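Local atomic coordinates of periplasmic cell division protein (SufI) (PDB entry 6SYY), a protein that is a multicopper oxidase of a hyperthermophilic bacterium, binding several copper ions and probably using them to oxidise its substrates. Residues Tyr168-Tyr172 and Gly173-Met177; Thr230-Val233 and Asn234-Pro237. All blocks are in the same frame, centred on the assembly; numbering follows the deposited sequence.

Contact 1: residues Tyr168-Tyr172 and Gly173-Met177; sequences YQVYY and GLAGM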
loop_
_atom_site.group_PDB
_atom_site.type_symbol
_atom_site.label_atom_id
_atom_site.label_comp_id
_atom_site.label_asym_id
_atom_site.label_seq_id
_atom_site.Cartn_x
_atom_site.Cartn_y
_atom_site.Cartn_z
ATOM N N TYR A 168 -0.899 -7.025 13.867
ATOM C CA TYR A 168 0.254 -7.515 14.613
ATOM C C TYR A 168 1.393 -7.900 13.676
ATOM O O TYR A 168 2.541 -7.481 13.869
ATOM C CB TYR A 168 -0.150 -8.706 15.486
ATOM C CG TYR A 168 1.012 -9.312 16.247
ATOM C CD1 TYR A 168 1.815 -10.292 15.671
ATOM C CD2 TYR A 168 1.307 -8.902 17.537
ATOM C CE1 TYR A 168 2.880 -10.840 16.355
ATOM C CE2 TYR A 168 2.369 -9.449 18.232
ATOM C CZ TYR A 168 3.155 -10.417 17.635
ATOM O OH TYR A 168 4.216 -10.968 18.321
ATOM N N GLN A 169 1.098 -8.707 12.658
ATOM C CA GLN A 169 2.172 -9.270 11.848
ATOM C C GLN A 169 2.803 -8.219 10.943
ATOM O O GLN A 169 4.023 -8.224 10.737
ATOM C CB GLN A 169 1.653 -10.457 11.039
ATOM C CG GLN A 169 1.257 -11.643 11.899
ATOM C CD GLN A 169 1.204 -12.934 11.115
ATOM O OE1 GLN A 169 0.619 -12.994 10.033
ATOM N NE2 GLN A 169 1.832 -13.974 11.650
ATOM N N VAL A 170 1.998 -7.309 10.393
ATOM C CA VAL A 170 2.561 -6.220 9.601
ATOM C C VAL A 170 3.462 -5.357 10.471
ATOM O O VAL A 170 4.608 -5.061 10.113
ATOM C CB VAL A 170 1.440 -5.391 8.952
ATOM C CG1 VAL A 170 2.015 -4.140 8.293
ATOM C CG2 VAL A 170 0.687 -6.233 7.937
ATOM N N TYR A 171 2.963 -4.967 11.647
ATOM C CA TYR A 171 3.736 -4.114 12.540
ATOM C C TYR A 171 5.035 -4.777 12.976
ATOM O O TYR A 171 6.048 -4.091 13.158
ATOM C CB TYR A 171 2.896 -3.742 13.759
ATOM C CG TYR A 171 3.620 -2.861 14.748
ATOM C CD1 TYR A 171 3.827 -1.515 14.481
ATOM C CD2 TYR A 171 4.094 -3.371 15.952
ATOM C CE1 TYR A 171 4.491 -0.702 15.377
ATOM C CE2 TYR A 171 4.753 -2.560 16.863
ATOM C CZ TYR A 171 4.947 -1.224 16.568
ATOM O OH TYR A 171 5.601 -0.400 17.459
ATOM N N TYR A 172 5.038 -6.097 13.146
ATOM C CA TYR A 172 6.258 -6.761 13.584
ATOM C C TYR A 172 7.209 -7.084 12.437
ATOM O O TYR A 172 8.316 -7.569 12.696
ATOM C CB TYR A 172 5.921 -8.025 14.383
ATOM C CG TYR A 172 5.833 -7.727 15.860
ATOM C CD1 TYR A 172 4.634 -7.338 16.442
ATOM C CD2 TYR A 172 6.961 -7.785 16.665
ATOM C CE1 TYR A 172 4.559 -7.037 17.791
ATOM C CE2 TYR A 172 6.895 -7.488 18.015
ATOM C CZ TYR A 172 5.691 -7.116 18.571
ATOM O OH TYR A 172 5.619 -6.819 19.910
ATOM N N GLY A 173 6.826 -6.822 11.189
ATOM C CA GLY A 173 7.819 -6.840 10.133
ATOM C C GLY A 173 7.437 -7.479 8.814
ATOM O O GLY A 173 8.201 -7.390 7.850
ATOM N N LEU A 174 6.277 -8.127 8.740
ATOM C CA LEU A 174 5.856 -8.767 7.494
ATOM C C LEU A 174 5.252 -7.697 6.592
ATOM O O LEU A 174 4.062 -7.390 6.660
ATOM C CB LEU A 174 4.880 -9.904 7.765
ATOM C CG LEU A 174 5.425 -11.061 8.600
ATOM C CD1 LEU A 174 4.394 -12.185 8.722
ATOM C CD2 LEU A 174 6.734 -11.567 8.008
ATOM N N ALA A 175 6.100 -7.108 5.748
ATOM C CA ALA A 175 5.684 -6.091 4.792
ATOM C C ALA A 175 6.776 -5.941 3.747
ATOM O O ALA A 175 7.963 -5.884 4.083
ATOM C CB ALA A 175 5.409 -4.737 5.467
ATOM N N GLY A 176 6.369 -5.872 2.485
ATOM C CA GLY A 176 7.320 -5.718 1.403
ATOM C C GLY A 176 6.671 -5.053 0.211
ATOM O O GLY A 176 5.441 -5.031 0.073
ATOM N N MET A 177 7.523 -4.515 -0.656
ATOM C CA MET A 177 7.102 -3.825 -1.865
ATOM C C MET A 177 7.264 -4.732 -3.080
ATOM O O MET A 177 8.196 -5.538 -3.150
ATOM C CB MET A 177 7.910 -2.537 -2.060
ATOM C CG MET A 177 7.680 -1.838 -3.394
ATOM S SD MET A 177 8.603 -0.295 -3.582
ATOM C CE MET A 177 7.809 0.747 -2.356
#
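Gln169 and Leu174 meet where helix 166-172 ends in a Schellman motif; Gly173, with its positive phi, takes the chain out of the helix. The packing is tight around Gln169 O, which accepts a nearly straight bond from Leu174 N (3.0 Å, 162° at the hydrogen) and a weak, bent one from Gly173 N. Gly173 N also lies 3.0 Å from Val170 O and bonds to it from above the carbonyl plane, so one N-H is shared between two carbonyls of the last turn. At position 173 a CB would come 2.2 Å from Tyr172 O, too close for any residue but glycine. Leu174 CB presses on the same carbonyl oxygen of Gln169 that its own N-H binds. With CG anti to its carbonyl carbon (chi1 -62°), the leucine runs beside the Gln169 chain in the same direction, and its CD1 reaches Gln169 CB at 4.0 Å. The amide of Gln169 is held elsewhere, by Ser115 through OE1. Val170 CA points its hydrogen at Leu174 O (3.5 Å, 166°), the one polar atom buried here that has no hydrogen-bond partner in the model. The far side is looser: Val170 CG1 and the partly exposed Ala175 CB barely touch at 4.5 Å. Tyr172, also partly exposed, leads its ring away from the following segment and instead sets CD1 over the centre of the Tyr168 ring, 3.5 Å above its plane. Val170 lies against Pro160 and about 4 Å, side chain to side chain, from the copper ligand His159. Leu174 touches Pro160 of strand 154-160 and Leu83 and Tyr85 of strand 80-86, while the chain continues into strand 176-181, bonded to Tyr158 and Ile95.

Contact 2: residues Thr230-Val233 and Asn234-Pro237; sequences TILV and NLTP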
loop_
_atom_site.group_PDB
_atom_site.type_symbol
_atom_site.label_atom_id
_atom_site.label_comp_id
_atom_site.label_asym_id
_atom_site.label_seq_id
_atom_site.Cartn_x
_atom_site.Cartn_y
_atom_site.Cartn_z
ATOM N N THR A 230 7.981 6.678 16.605
ATOM C CA THR A 230 9.195 6.838 15.817
ATOM C C THR A 230 8.889 6.566 14.350
ATOM O O THR A 230 8.259 5.556 14.022
ATOM C CB THR A 230 10.281 5.878 16.319
ATOM O OG1 THR A 230 10.572 6.162 17.694
ATOM C CG2 THR A 230 11.546 6.007 15.490
ATOM N N ILE A 231 9.340 7.457 13.470
ATOM C CA ILE A 231 9.093 7.315 12.039
ATOM C C ILE A 231 10.263 6.586 11.400
ATOM O O ILE A 231 11.430 6.888 11.674
ATOM C CB ILE A 231 8.871 8.685 11.378
ATOM C CG1 ILE A 231 7.802 9.461 12.143
ATOM C CG2 ILE A 231 8.451 8.504 9.929
ATOM C CD1 ILE A 231 6.437 8.790 12.132
ATOM N N LEU A 232 9.950 5.620 10.542
ATOM C CA LEU A 232 10.951 4.821 9.857
ATOM C C LEU A 232 10.684 4.852 8.362
ATOM O O LEU A 232 9.533 4.915 7.920
ATOM C CB LEU A 232 10.954 3.362 10.341
ATOM C CG LEU A 232 11.399 3.045 11.772
ATOM C CD1 LEU A 232 10.328 3.394 12.784
ATOM C CD2 LEU A 232 11.757 1.578 11.883
ATOM N N VAL A 233 11.761 4.822 7.585
ATOM C CA VAL A 233 11.690 4.638 6.142
ATOM C C VAL A 233 12.556 3.436 5.808
ATOM O O VAL A 233 13.765 3.446 6.067
ATOM C CB VAL A 233 12.151 5.882 5.371
ATOM C CG1 VAL A 233 11.862 5.713 3.894
ATOM C CG2 VAL A 233 11.478 7.131 5.913
ATOM N N ASN A 234 11.935 2.393 5.259
ATOM C CA ASN A 234 12.633 1.143 4.972
ATOM C C ASN A 234 13.324 0.609 6.223
ATOM O O ASN A 234 14.463 0.143 6.177
ATOM C CB ASN A 234 13.631 1.329 3.832
ATOM C CG ASN A 234 13.000 1.962 2.618
ATOM O OD1 ASN A 234 11.784 1.895 2.437
ATOM N ND2 ASN A 234 13.819 2.585 1.776
ATOM N N LEU A 235 12.619 0.694 7.355
ATOM C CA LEU A 235 13.135 0.284 8.662
ATOM C C LEU A 235 14.387 1.064 9.052
ATOM O O LEU A 235 15.277 0.528 9.717
ATOM C CB LEU A 235 13.410 -1.223 8.720
ATOM C CG LEU A 235 12.201 -2.128 8.942
ATOM C CD1 LEU A 235 12.661 -3.531 9.256
ATOM C CD2 LEU A 235 11.312 -1.592 10.059
ATOM N N THR A 236 14.466 2.332 8.652
ATOM C CA THR A 236 15.573 3.197 9.033
ATOM C C THR A 236 15.036 4.353 9.863
ATOM O O THR A 236 14.217 5.143 9.361
ATOM C CB THR A 236 16.320 3.733 7.810
ATOM O OG1 THR A 236 16.617 2.652 6.921
ATOM C CG2 THR A 236 17.619 4.409 8.234
ATOM N N PRO A 237 15.455 4.497 11.118
ATOM C CA PRO A 237 15.023 5.649 11.914
ATOM C C PRO A 237 15.846 6.888 11.594
ATOM O O PRO A 237 17.056 6.812 11.362
ATOM C CB PRO A 237 15.266 5.184 13.353
ATOM C CG PRO A 237 16.440 4.265 13.227
ATOM C CD PRO A 237 16.294 3.568 11.895
#
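Val233 and Thr236 close a beta hairpin with a two-residue turn, Asn234-Leu235, both of whose residues lie in the left-handed region, a type I' turn. Val233 N gives Thr236 O a bond of 3.0 Å, straight at 164°; in return Thr236 N reaches Val233 O at 2.9 Å, more bent and from above the carbonyl plane. Asn234 has CG anti to its carbonyl carbon (chi1 -52°), which folds CG back beside its backbone N, 3.5 Å from Val233 C, and carries the amide to strand 200-208 and to Asn50 of the same chain. There OD1 accepts from Ile204 N, and ND2 donates to Asn50 O and Pro202 O. With an alanine here, Ile204 N, Asn50 O and Pro202 O would probably lose their amide partner, and the turn asparagine's tolerance of left-handed backbone angles. Thr236 turns OG1 beside its backbone N, within reach of a weak bond to Val233 O, while Asn50 N also bonds to OG1. Val233, with CG1 anti to its backbone N, packs on Leu203, Leu49 and Val363. Beyond the turn, Thr230 CG2 approaches Pro237 CB at 4.4 Å. The leucines cross obliquely: Leu232, bent at chi2 76°, lays CD2 on Leu235, touching CA and CD2 of that residue at 3.7 Å each.

How the contacts relate
Contact 1 comes first along the chain; the centres of the two contacts are 13 Å apart and the nearest atoms about 6 Å. Strand 200-208, which comes between them in sequence, bridges the two. It pairs antiparallel with strand 230-233, and its Pro202 and Ile204 receive both Met177 of contact 1 and the amide of Asn234 of contact 2. Its Lys208 likewise meets Tyr171 and Leu235. Strand 176-181 belongs instead to a five-stranded sheet with 154-160 and 117-120, which carry copper ligands. Contact 1 therefore borders the copper cluster, whereas contact 2 forms the turn of a hairpin away from the copper sites.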